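Local structure of periplasmic binding protein/LacI transcriptional regulator (Shewanella sp. ANA-3, 5OCP) at residues 18-29 with 245-253; 229-240 with 274-285. The protein binds L-arabinofuranose, in both its alpha and beta forms, as the periplasmic receptor component of an arabinose ABC transporter. All blocks are in the same frame, centred on the assembly; numbering follows the deposited sequence.

The two contacts lie in different lobes of a two-domain sugar-binding protein, with centres about 26 Å apart and nearest atoms about 10 Å apart. Interaction 1 joins helices 13-29 and 248-259 beside the parallel sheet that contains strand 2-7; interaction 2 builds the edge of the other, mixed sheet, where strand 239-242 meets strand 275-277, and packs helix 226-234 against helix 278-296. Their segments alternate along the chain, in the order 18-29, 229-240, 245-253, 274-285. The chain therefore passes from strand 239-242 in one lobe, through a loop beside the arabinofuranose pocket, to helix 248-259 in the other, and returns for strand 275-277, so that neither lobe is made from one continuous run of sequence.

Interaction 1 (18-29 with 245-253); sequences FSEAVKAEAKQR and PYLGGPAFD
Helix 18-29 packs on helix 248-253 and the loop leading into it, a helix-helix contact beside the parallel sheet of one lobe. The short axes approach to 9.6 Å, crossing at -43°. Phe252 is a knob in a hole of Val22, Glu25, Ala26 and Arg29: its CZ lies 3.9 Å from Val22 CG1, while Glu25 CB stands at the ring edge. Beyond CG the Glu25 chain is extended, carrying its carboxylate to the backbone of Gly248 and Gly249, where OE2 accepts a weak hydrogen bond from Gly249 N (3.1 Å, 140°) and OE1 lies 3.3 Å from Gly248 CA. With an alanine for Glu25, Gly249 N would probably lose this acceptor and a gap open beside Tyr246. Arg29 and Asp253 form a salt bridge, NH1 donating almost straight to OD1 (2.9 Å, 170°), in the guanidinium plane but well above the carboxylate's; Gly249 CA lies over a guanidinium face. Toward the cleft, Pro245 O meets the edge of the Phe18 ring 3.3 Å from CD1, and Ala21 CB touches Tyr246 CE1. Phe18 meets Trp14 of the sugar pocket, placing this end of the contact next to the ligand site of a periplasmic binding protein fold.

Interaction 2 (229-240 with 274-285); sequences FKAMADGDVNAT and DVFTQETAAAEY
Phe229 turns its ring edge toward the face of Phe276, an offset edge-to-face pair with centroids 5.5 Å apart and planes at 69°. The pair ties helix 229-234 to the edge of the mixed sheet of one lobe of the periplasmic binding protein fold, where strand 275-277 runs antiparallel to strand 239-240. Thr240 and Phe276 form the hydrogen-bonded pair, joined by Thr240 N to Phe276 O and Phe276 N to Thr240 O (2.8 Å); Ala239 and Thr277 form the adjacent non-hydrogen-bonded pair. Helix 278-285 crosses helix 229-234 at a signed angle of -122°, and the 7.8 Å between axes is consistent with the small Ala281, whose CB reaches Met232 CB at 3.5 Å. The Met232 chain is bent at its last torsion, with SD against the Thr277 backbone and CE near Phe276 CB. Further along helix 278-285, Lys230 CB lies over a face of the Tyr285 ring, 3.9 Å from the centroid in a CH-pi contact. Thr277 caps helix 278-285, its OG1 accepting from Glu279 N at 3.1 Å. Gly235 ends helix 229-234 in a Schellman motif with positive phi, and its carbonyl accepts from a water that is also weakly bonded to Gln278 NE2. The Asn238 amide lies alongside that of Gln278, but its OD1 accepts from Ile219 N and its ND2 donates to Gly214 O. Gln278, extended beyond CG, reaches across to the loop: its NE2 donates to Val237 O at 2.9 Å and 170°, approaching from above the carbonyl plane.

Interaction 1 (18-29 with 245-253)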
loop_
_atom_site.group_PDB
_atom_site.type_symbol
_atom_site.label_atom_id
_atom_site.label_comp_id
_atom_site.label_asym_id
_atom_site.label_seq_id
_atom_site.Cartn_x
_atom_site.Cartn_y
_atom_site.Cartn_z
ATOM N N PHE A 18 -2.058 7.658 4.760
ATOM C CA PHE A 18 -1.424 6.896 5.860
ATOM C C PHE A 18 -0.684 7.840 6.737
ATOM O O PHE A 18 -0.850 7.789 7.999
ATOM C CB PHE A 18 -0.505 5.836 5.307
ATOM C CG PHE A 18 0.220 4.981 6.281
ATOM C CD1 PHE A 18 -0.244 4.699 7.523
ATOM C CD2 PHE A 18 1.446 4.392 5.854
ATOM C CE1 PHE A 18 0.464 3.877 8.350
ATOM C CE2 PHE A 18 2.186 3.565 6.674
ATOM C CZ PHE A 18 1.675 3.322 7.940
ATOM N N SER A 19 0.091 8.708 6.159
ATOM C CA SER A 19 0.813 9.702 6.997
ATOM C C SER A 19 -0.186 10.560 7.839
ATOM O O SER A 19 -0.051 10.730 9.020
ATOM C CB SER A 19 1.689 10.602 6.181
ATOM O OG SER A 19 2.625 9.810 5.516
ATOM N N GLU A 20 -1.226 11.042 7.194
ATOM C CA GLU A 20 -2.251 11.817 7.901
ATOM C C GLU A 20 -2.977 11.048 8.984
ATOM O O GLU A 20 -3.244 11.579 10.103
ATOM C CB GLU A 20 -3.282 12.434 6.895
ATOM C CG GLU A 20 -2.687 13.538 6.068
ATOM C CD GLU A 20 -2.101 14.734 6.921
ATOM O OE1 GLU A 20 -2.663 15.141 7.993
ATOM O OE2 GLU A 20 -1.048 15.289 6.523
ATOM N N ALA A 21 -3.252 9.782 8.730
ATOM C CA ALA A 21 -3.827 8.879 9.731
ATOM C C ALA A 21 -2.954 8.631 10.943
ATOM O O ALA A 21 -3.427 8.714 12.072
ATOM C CB ALA A 21 -4.167 7.543 9.143
ATOM N N VAL A 22 -1.653 8.423 10.726
ATOM C CA VAL A 22 -0.751 8.239 11.857
ATOM C C VAL A 22 -0.692 9.512 12.729
ATOM O O VAL A 22 -0.695 9.396 13.975
ATOM C CB VAL A 22 0.666 7.807 11.432
ATOM C CG1 VAL A 22 1.497 7.628 12.676
ATOM C CG2 VAL A 22 0.666 6.421 10.757
ATOM N N LYS A 23 -0.632 10.669 12.080
ATOM C CA LYS A 23 -0.608 12.002 12.768
ATOM C C LYS A 23 -1.931 12.196 13.567
ATOM O O LYS A 23 -1.932 12.558 14.765
ATOM C CB LYS A 23 -0.414 13.100 11.760
ATOM C CG LYS A 23 0.988 13.165 11.212
ATOM C CD LYS A 23 1.039 14.130 10.067
ATOM C CE LYS A 23 2.430 14.348 9.558
ATOM N NZ LYS A 23 2.448 15.331 8.445
ATOM N N ALA A 24 -3.036 11.869 12.930
ATOM C CA ALA A 24 -4.336 11.935 13.614
ATOM C C ALA A 24 -4.438 10.953 14.797
ATOM O O ALA A 24 -4.996 11.369 15.857
ATOM C CB ALA A 24 -5.463 11.720 12.630
ATOM N N GLU A 25 -3.961 9.697 14.675
ATOM C CA GLU A 25 -3.988 8.738 15.753
ATOM C C GLU A 25 -3.029 9.189 16.884
ATOM O O GLU A 25 -3.350 9.031 18.108
ATOM C CB GLU A 25 -3.604 7.355 15.334
ATOM C CG GLU A 25 -4.631 6.681 14.387
ATOM C CD GLU A 25 -4.010 5.602 13.481
ATOM O OE1 GLU A 25 -2.929 5.764 12.808
ATOM O OE2 GLU A 25 -4.600 4.555 13.450
ATOM N N ALA A 26 -1.875 9.700 16.511
ATOM C CA ALA A 26 -0.973 10.213 17.571
ATOM C C ALA A 26 -1.641 11.311 18.404
ATOM O O ALA A 26 -1.565 11.316 19.632
ATOM C CB ALA A 26 0.325 10.748 16.992
ATOM N N LYS A 27 -2.281 12.213 17.732
ATOM C CA LYS A 27 -2.933 13.360 18.366
ATOM C C LYS A 27 -4.021 12.870 19.301
ATOM O O LYS A 27 -4.135 13.374 20.454
ATOM C CB LYS A 27 -3.510 14.305 17.322
ATOM C CG LYS A 27 -3.962 15.642 17.892
ATOM C CD LYS A 27 -5.113 16.249 17.106
ATOM C CE LYS A 27 -5.869 17.325 17.906
ATOM N NZ LYS A 27 -7.350 17.129 17.770
ATOM N N GLN A 28 -4.782 11.862 18.850
ATOM C CA GLN A 28 -5.850 11.331 19.677
ATOM C C GLN A 28 -5.309 10.790 20.965
ATOM O O GLN A 28 -5.962 10.907 22.014
ATOM C CB GLN A 28 -6.573 10.192 18.951
ATOM C CG GLN A 28 -7.769 9.674 19.739
ATOM C CD GLN A 28 -8.404 8.459 19.174
ATOM O OE1 GLN A 28 -7.744 7.563 18.669
ATOM N NE2 GLN A 28 -9.739 8.432 19.224
ATOM N N ARG A 29 -4.150 10.137 20.893
ATOM C CA ARG A 29 -3.546 9.452 22.011
ATOM C C ARG A 29 -2.565 10.324 22.848
ATOM O O ARG A 29 -2.010 9.813 23.788
ATOM C CB ARG A 29 -2.838 8.225 21.516
ATOM C CG ARG A 29 -3.786 7.161 21.012
ATOM C CD ARG A 29 -3.138 6.277 20.002
ATOM N NE ARG A 29 -4.081 5.309 19.466
ATOM C CZ ARG A 29 -4.230 4.076 19.922
ATOM N NH1 ARG A 29 -3.496 3.616 20.944
ATOM N NH2 ARG A 29 -5.161 3.287 19.342
ATOM N N PRO A 245 -5.579 2.760 6.305
ATOM C CA PRO A 245 -4.414 3.606 6.675
ATOM C C PRO A 245 -4.237 3.725 8.196
ATOM O O PRO A 245 -3.299 4.412 8.637
ATOM C CB PRO A 245 -4.732 4.906 6.026
ATOM C CG PRO A 245 -6.198 5.010 6.049
ATOM C CD PRO A 245 -6.683 3.599 5.836
ATOM N N TYR A 246 -5.016 2.969 9.006
ATOM C CA TYR A 246 -4.957 3.035 10.493
ATOM C C TYR A 246 -4.122 2.027 11.197
ATOM O O TYR A 246 -4.554 1.434 12.128
ATOM C CB TYR A 246 -6.373 3.060 11.047
ATOM C CG TYR A 246 -7.105 4.167 10.478
ATOM C CD1 TYR A 246 -6.807 5.480 10.866
ATOM C CD2 TYR A 246 -8.118 3.952 9.546
ATOM C CE1 TYR A 246 -7.438 6.536 10.337
ATOM C CE2 TYR A 246 -8.741 5.037 8.979
ATOM C CZ TYR A 246 -8.406 6.276 9.412
ATOM O OH TYR A 246 -9.013 7.352 8.896
ATOM N N LEU A 247 -2.865 1.845 10.753
ATOM C CA LEU A 247 -1.959 0.915 11.323
ATOM C C LEU A 247 -1.253 1.510 12.535
ATOM O O LEU A 247 -0.666 0.767 13.334
ATOM C CB LEU A 247 -0.876 0.588 10.310
ATOM C CG LEU A 247 -1.391 -0.036 9.036
ATOM C CD1 LEU A 247 -0.203 -0.150 8.134
ATOM C CD2 LEU A 247 -1.935 -1.404 9.378
ATOM N N GLY A 248 -1.323 2.832 12.684
ATOM C CA GLY A 248 -0.696 3.509 13.779
ATOM C C GLY A 248 -1.308 3.059 15.097
ATOM O O GLY A 248 -0.601 2.811 16.053
ATOM N N GLY A 249 -2.637 2.931 15.140
ATOM C CA GLY A 249 -3.316 2.567 16.350
ATOM C C GLY A 249 -2.785 1.342 17.013
ATOM O O GLY A 249 -2.333 1.420 18.162
ATOM N N PRO A 250 -2.809 0.188 16.309
ATOM C CA PRO A 250 -2.200 -0.980 16.899
ATOM C C PRO A 250 -0.719 -0.857 17.177
ATOM O O PRO A 250 -0.207 -1.544 18.077
ATOM C CB PRO A 250 -2.498 -2.139 15.882
ATOM C CG PRO A 250 -3.578 -1.620 15.023
ATOM C CD PRO A 250 -3.520 -0.104 15.058
ATOM N N ALA A 251 0.002 -0.080 16.361
ATOM C CA ALA A 251 1.404 0.205 16.681
ATOM C C ALA A 251 1.581 0.939 18.063
ATOM O O ALA A 251 2.374 0.501 18.871
ATOM C CB ALA A 251 2.066 1.031 15.586
ATOM N N PHE A 252 0.766 1.931 18.276
ATOM C CA PHE A 252 0.795 2.705 19.560
ATOM C C PHE A 252 0.337 1.834 20.764
ATOM O O PHE A 252 0.887 1.927 21.876
ATOM C CB PHE A 252 -0.038 3.944 19.377
ATOM C CG PHE A 252 0.496 4.940 18.396
ATOM C CD1 PHE A 252 1.826 5.377 18.401
ATOM C CD2 PHE A 252 -0.349 5.499 17.487
ATOM C CE1 PHE A 252 2.263 6.303 17.474
ATOM C CE2 PHE A 252 0.091 6.393 16.522
ATOM C CZ PHE A 252 1.386 6.864 16.543
ATOM N N ASP A 253 -0.595 0.897 20.531
ATOM C CA ASP A 253 -1.018 -0.057 21.570
ATOM C C ASP A 253 0.076 -0.985 21.972
ATOM O O ASP A 253 0.289 -1.239 23.165
ATOM C CB ASP A 253 -2.172 -0.935 21.083
ATOM C CG ASP A 253 -3.479 -0.176 20.921
ATOM O OD1 ASP A 253 -3.706 0.838 21.607
ATOM O OD2 ASP A 253 -4.309 -0.646 20.099
#

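Interaction 2 (229-240 with 274-285)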
loop_
_atom_site.group_PDB
_atom_site.type_symbol
_atom_site.label_atom_id
_atom_site.label_comp_id
_atom_site.label_asym_id
_atom_site.label_seq_id
_atom_site.Cartn_x
_atom_site.Cartn_y
_atom_site.Cartn_z
ATOM N N PHE A 229 -12.887 4.981 -5.559
ATOM C CA PHE A 229 -14.278 4.745 -5.307
ATOM C C PHE A 229 -15.098 5.699 -6.223
ATOM O O PHE A 229 -16.082 5.252 -6.808
ATOM C CB PHE A 229 -14.664 5.012 -3.851
ATOM C CG PHE A 229 -14.427 3.809 -2.987
ATOM C CD1 PHE A 229 -15.409 2.813 -2.853
ATOM C CD2 PHE A 229 -13.237 3.690 -2.273
ATOM C CE1 PHE A 229 -15.193 1.677 -2.122
ATOM C CE2 PHE A 229 -13.029 2.559 -1.496
ATOM C CZ PHE A 229 -13.957 1.532 -1.451
ATOM N N LYS A 230 -14.600 6.898 -6.370
ATOM C CA LYS A 230 -15.244 7.852 -7.326
ATOM C C LYS A 230 -15.236 7.322 -8.790
ATOM O O LYS A 230 -16.285 7.212 -9.441
ATOM C CB LYS A 230 -14.627 9.194 -7.274
ATOM C CG LYS A 230 -15.309 10.171 -8.245
ATOM C CD LYS A 230 -14.980 11.633 -7.937
ATOM C CE LYS A 230 -15.704 12.582 -8.910
ATOM N NZ LYS A 230 -17.171 12.270 -9.001
ATOM N N ALA A 231 -14.067 6.879 -9.232
ATOM C CA ALA A 231 -13.916 6.192 -10.496
ATOM C C ALA A 231 -14.799 4.959 -10.683
ATOM O O ALA A 231 -15.315 4.680 -11.792
ATOM C CB ALA A 231 -12.424 5.863 -10.694
ATOM N N MET A 232 -14.983 4.151 -9.637
ATOM C CA MET A 232 -15.866 3.020 -9.661
ATOM C C MET A 232 -17.345 3.507 -9.796
ATOM O O MET A 232 -18.046 2.936 -10.599
ATOM C CB MET A 232 -15.778 2.151 -8.398
ATOM C CG MET A 232 -14.600 1.265 -8.389
ATOM S SD MET A 232 -14.588 -0.123 -7.217
ATOM C CE MET A 232 -14.675 0.669 -5.673
ATOM N N ALA A 233 -17.691 4.558 -9.075
ATOM C CA ALA A 233 -19.048 5.170 -9.079
ATOM C C ALA A 233 -19.336 5.692 -10.486
ATOM O O ALA A 233 -20.490 5.629 -10.952
ATOM C CB ALA A 233 -19.123 6.300 -8.039
ATOM N N ASP A 234 -18.301 6.164 -11.152
ATOM C CA ASP A 234 -18.394 6.648 -12.540
ATOM C C ASP A 234 -18.309 5.621 -13.618
ATOM O O ASP A 234 -18.588 5.953 -14.796
ATOM C CB ASP A 234 -17.406 7.798 -12.772
ATOM C CG ASP A 234 -17.734 9.003 -11.885
ATOM O OD1 ASP A 234 -18.872 9.053 -11.284
ATOM O OD2 ASP A 234 -16.839 9.883 -11.729
ATOM N N GLY A 235 -17.964 4.386 -13.304
ATOM C CA GLY A 235 -17.860 3.323 -14.289
ATOM C C GLY A 235 -16.481 3.100 -14.967
ATOM O O GLY A 235 -16.372 2.195 -15.779
ATOM N N ASP A 236 -15.449 3.813 -14.549
ATOM C CA ASP A 236 -14.115 3.780 -15.207
ATOM C C ASP A 236 -13.160 2.710 -14.699
ATOM O O ASP A 236 -12.167 2.363 -15.361
ATOM C CB ASP A 236 -13.442 5.137 -15.067
ATOM C CG ASP A 236 -14.065 6.235 -16.002
ATOM O OD1 ASP A 236 -14.701 5.836 -17.003
ATOM O OD2 ASP A 236 -13.816 7.415 -15.725
ATOM N N VAL A 237 -13.433 2.186 -13.501
ATOM C CA VAL A 237 -12.653 1.039 -12.938
ATOM C C VAL A 237 -13.603 0.073 -12.231
ATOM O O VAL A 237 -14.771 0.404 -12.037
ATOM C CB VAL A 237 -11.611 1.554 -11.941
ATOM C CG1 VAL A 237 -10.625 2.481 -12.612
ATOM C CG2 VAL A 237 -12.253 2.184 -10.731
ATOM N N ASN A 238 -13.135 -1.123 -11.907
ATOM C CA ASN A 238 -14.068 -2.168 -11.504
ATOM C C ASN A 238 -14.029 -2.579 -10.061
ATOM O O ASN A 238 -15.083 -2.742 -9.483
ATOM C CB ASN A 238 -13.902 -3.340 -12.352
ATOM C CG ASN A 238 -14.173 -3.000 -13.815
ATOM O OD1 ASN A 238 -13.265 -2.588 -14.542
ATOM N ND2 ASN A 238 -15.459 -3.079 -14.225
ATOM N N ALA A 239 -12.827 -2.787 -9.520
ATOM C CA ALA A 239 -12.684 -3.447 -8.157
ATOM C C ALA A 239 -11.401 -3.052 -7.506
ATOM O O ALA A 239 -10.392 -2.804 -8.181
ATOM C CB ALA A 239 -12.803 -4.962 -8.196
ATOM N N THR A 240 -11.419 -2.915 -6.169
ATOM C CA THR A 240 -10.212 -2.710 -5.404
ATOM C C THR A 240 -10.352 -3.361 -4.055
ATOM O O THR A 240 -11.459 -3.619 -3.601
ATOM C CB THR A 240 -9.884 -1.218 -5.275
ATOM O OG1 THR A 240 -8.617 -1.013 -4.667
ATOM C CG2 THR A 240 -10.933 -0.490 -4.420
ATOM N N ASP A 274 -11.478 -5.839 2.491
ATOM C CA ASP A 274 -12.450 -6.491 1.597
ATOM C C ASP A 274 -12.361 -5.905 0.169
ATOM O O ASP A 274 -11.797 -4.851 -0.038
ATOM C CB ASP A 274 -13.883 -6.307 2.076
ATOM C CG ASP A 274 -14.237 -7.171 3.273
ATOM O OD1 ASP A 274 -13.474 -8.127 3.609
ATOM O OD2 ASP A 274 -15.283 -6.824 3.906
ATOM N N VAL A 275 -12.887 -6.689 -0.791
ATOM C CA VAL A 275 -13.044 -6.255 -2.190
ATOM C C VAL A 275 -14.298 -5.356 -2.316
ATOM O O VAL A 275 -15.406 -5.775 -1.899
ATOM C CB VAL A 275 -13.234 -7.470 -3.081
ATOM C CG1 VAL A 275 -13.391 -7.025 -4.483
ATOM C CG2 VAL A 275 -12.051 -8.388 -3.040
ATOM N N PHE A 276 -14.097 -4.172 -2.901
ATOM C CA PHE A 276 -15.166 -3.244 -3.197
ATOM C C PHE A 276 -15.255 -3.130 -4.698
ATOM O O PHE A 276 -14.210 -3.179 -5.404
ATOM C CB PHE A 276 -14.914 -1.939 -2.573
ATOM C CG PHE A 276 -15.064 -1.957 -1.060
ATOM C CD1 PHE A 276 -14.057 -2.412 -0.250
ATOM C CD2 PHE A 276 -16.228 -1.654 -0.488
ATOM C CE1 PHE A 276 -14.199 -2.459 1.133
ATOM C CE2 PHE A 276 -16.402 -1.682 0.917
ATOM C CZ PHE A 276 -15.385 -2.111 1.700
ATOM N N THR A 277 -16.488 -3.006 -5.201
ATOM C CA THR A 277 -16.682 -2.957 -6.665
ATOM C C THR A 277 -17.693 -1.844 -7.009
ATOM O O THR A 277 -18.181 -1.119 -6.153
ATOM C CB THR A 277 -17.236 -4.282 -7.163
ATOM O OG1 THR A 277 -18.648 -4.382 -6.835
ATOM C CG2 THR A 277 -16.431 -5.529 -6.629
ATOM N N GLN A 278 -18.031 -1.762 -8.275
ATOM C CA GLN A 278 -19.037 -0.768 -8.742
ATOM C C GLN A 278 -20.376 -0.957 -8.043
ATOM O O GLN A 278 -21.081 0.036 -7.914
ATOM C CB GLN A 278 -19.239 -0.918 -10.285
ATOM C CG GLN A 278 -18.013 -0.465 -11.124
ATOM C CD GLN A 278 -18.230 -0.578 -12.625
ATOM O OE1 GLN A 278 -19.303 -0.956 -13.069
ATOM N NE2 GLN A 278 -17.253 -0.230 -13.396
ATOM N N GLU A 279 -20.663 -2.167 -7.617
ATOM C CA GLU A 279 -21.987 -2.536 -6.992
ATOM C C GLU A 279 -22.296 -1.665 -5.795
ATOM O O GLU A 279 -23.443 -1.196 -5.644
ATOM C CB GLU A 279 -22.060 -4.008 -6.634
ATOM C CG GLU A 279 -21.825 -4.875 -7.894
ATOM C CD GLU A 279 -22.417 -6.270 -7.841
ATOM O OE1 GLU A 279 -22.337 -6.968 -8.908
ATOM O OE2 GLU A 279 -22.943 -6.625 -6.752
ATOM N N THR A 280 -21.294 -1.320 -4.990
ATOM C CA THR A 280 -21.542 -0.472 -3.869
ATOM C C THR A 280 -20.849 0.820 -3.965
ATOM O O THR A 280 -20.877 1.623 -3.004
ATOM C CB THR A 280 -21.192 -1.141 -2.528
ATOM O OG1 THR A 280 -19.797 -1.444 -2.565
ATOM C CG2 THR A 280 -22.050 -2.335 -2.249
ATOM N N ALA A 281 -20.315 1.169 -5.131
ATOM C CA ALA A 281 -19.505 2.379 -5.188
ATOM C C ALA A 281 -20.233 3.708 -4.915
ATOM O O ALA A 281 -19.630 4.613 -4.316
ATOM C CB ALA A 281 -18.743 2.474 -6.494
ATOM N N ALA A 282 -21.467 3.875 -5.435
ATOM C CA ALA A 282 -22.199 5.087 -5.153
ATOM C C ALA A 282 -22.396 5.281 -3.639
ATOM O O ALA A 282 -22.119 6.386 -3.109
ATOM C CB ALA A 282 -23.505 5.142 -5.946
ATOM N N ALA A 283 -22.806 4.230 -2.951
ATOM C CA ALA A 283 -23.065 4.249 -1.521
ATOM C C ALA A 283 -21.768 4.476 -0.725
ATOM O O ALA A 283 -21.695 5.255 0.195
ATOM C CB ALA A 283 -23.735 2.960 -1.118
ATOM N N GLU A 284 -20.703 3.821 -1.168
ATOM C CA GLU A 284 -19.444 3.890 -0.433
ATOM C C GLU A 284 -18.736 5.198 -0.659
ATOM O O GLU A 284 -18.164 5.745 0.287
ATOM C CB GLU A 284 -18.528 2.731 -0.777
ATOM C CG GLU A 284 -18.903 1.357 -0.229
ATOM C CD GLU A 284 -18.716 1.208 1.249
ATOM O OE1 GLU A 284 -17.762 1.829 1.790
ATOM O OE2 GLU A 284 -19.555 0.468 1.833
ATOM N N TYR A 285 -18.769 5.741 -1.870
ATOM C CA TYR A 285 -18.101 7.021 -2.165
ATOM C C TYR A 285 -18.690 8.121 -1.300
ATOM O O TYR A 285 -17.941 8.899 -0.733
ATOM C CB TYR A 285 -18.109 7.394 -3.634
ATOM C CG TYR A 285 -17.413 8.697 -3.876
ATOM C CD1 TYR A 285 -16.039 8.819 -3.645
ATOM C CD2 TYR A 285 -18.122 9.816 -4.305
ATOM C CE1 TYR A 285 -15.396 9.999 -3.802
ATOM C CE2 TYR A 285 -17.467 11.021 -4.501
ATOM C CZ TYR A 285 -16.113 11.114 -4.248
ATOM O OH TYR A 285 -15.441 12.313 -4.436
HETATM O O HOH W 1 -18.113 0.343 -16.534
#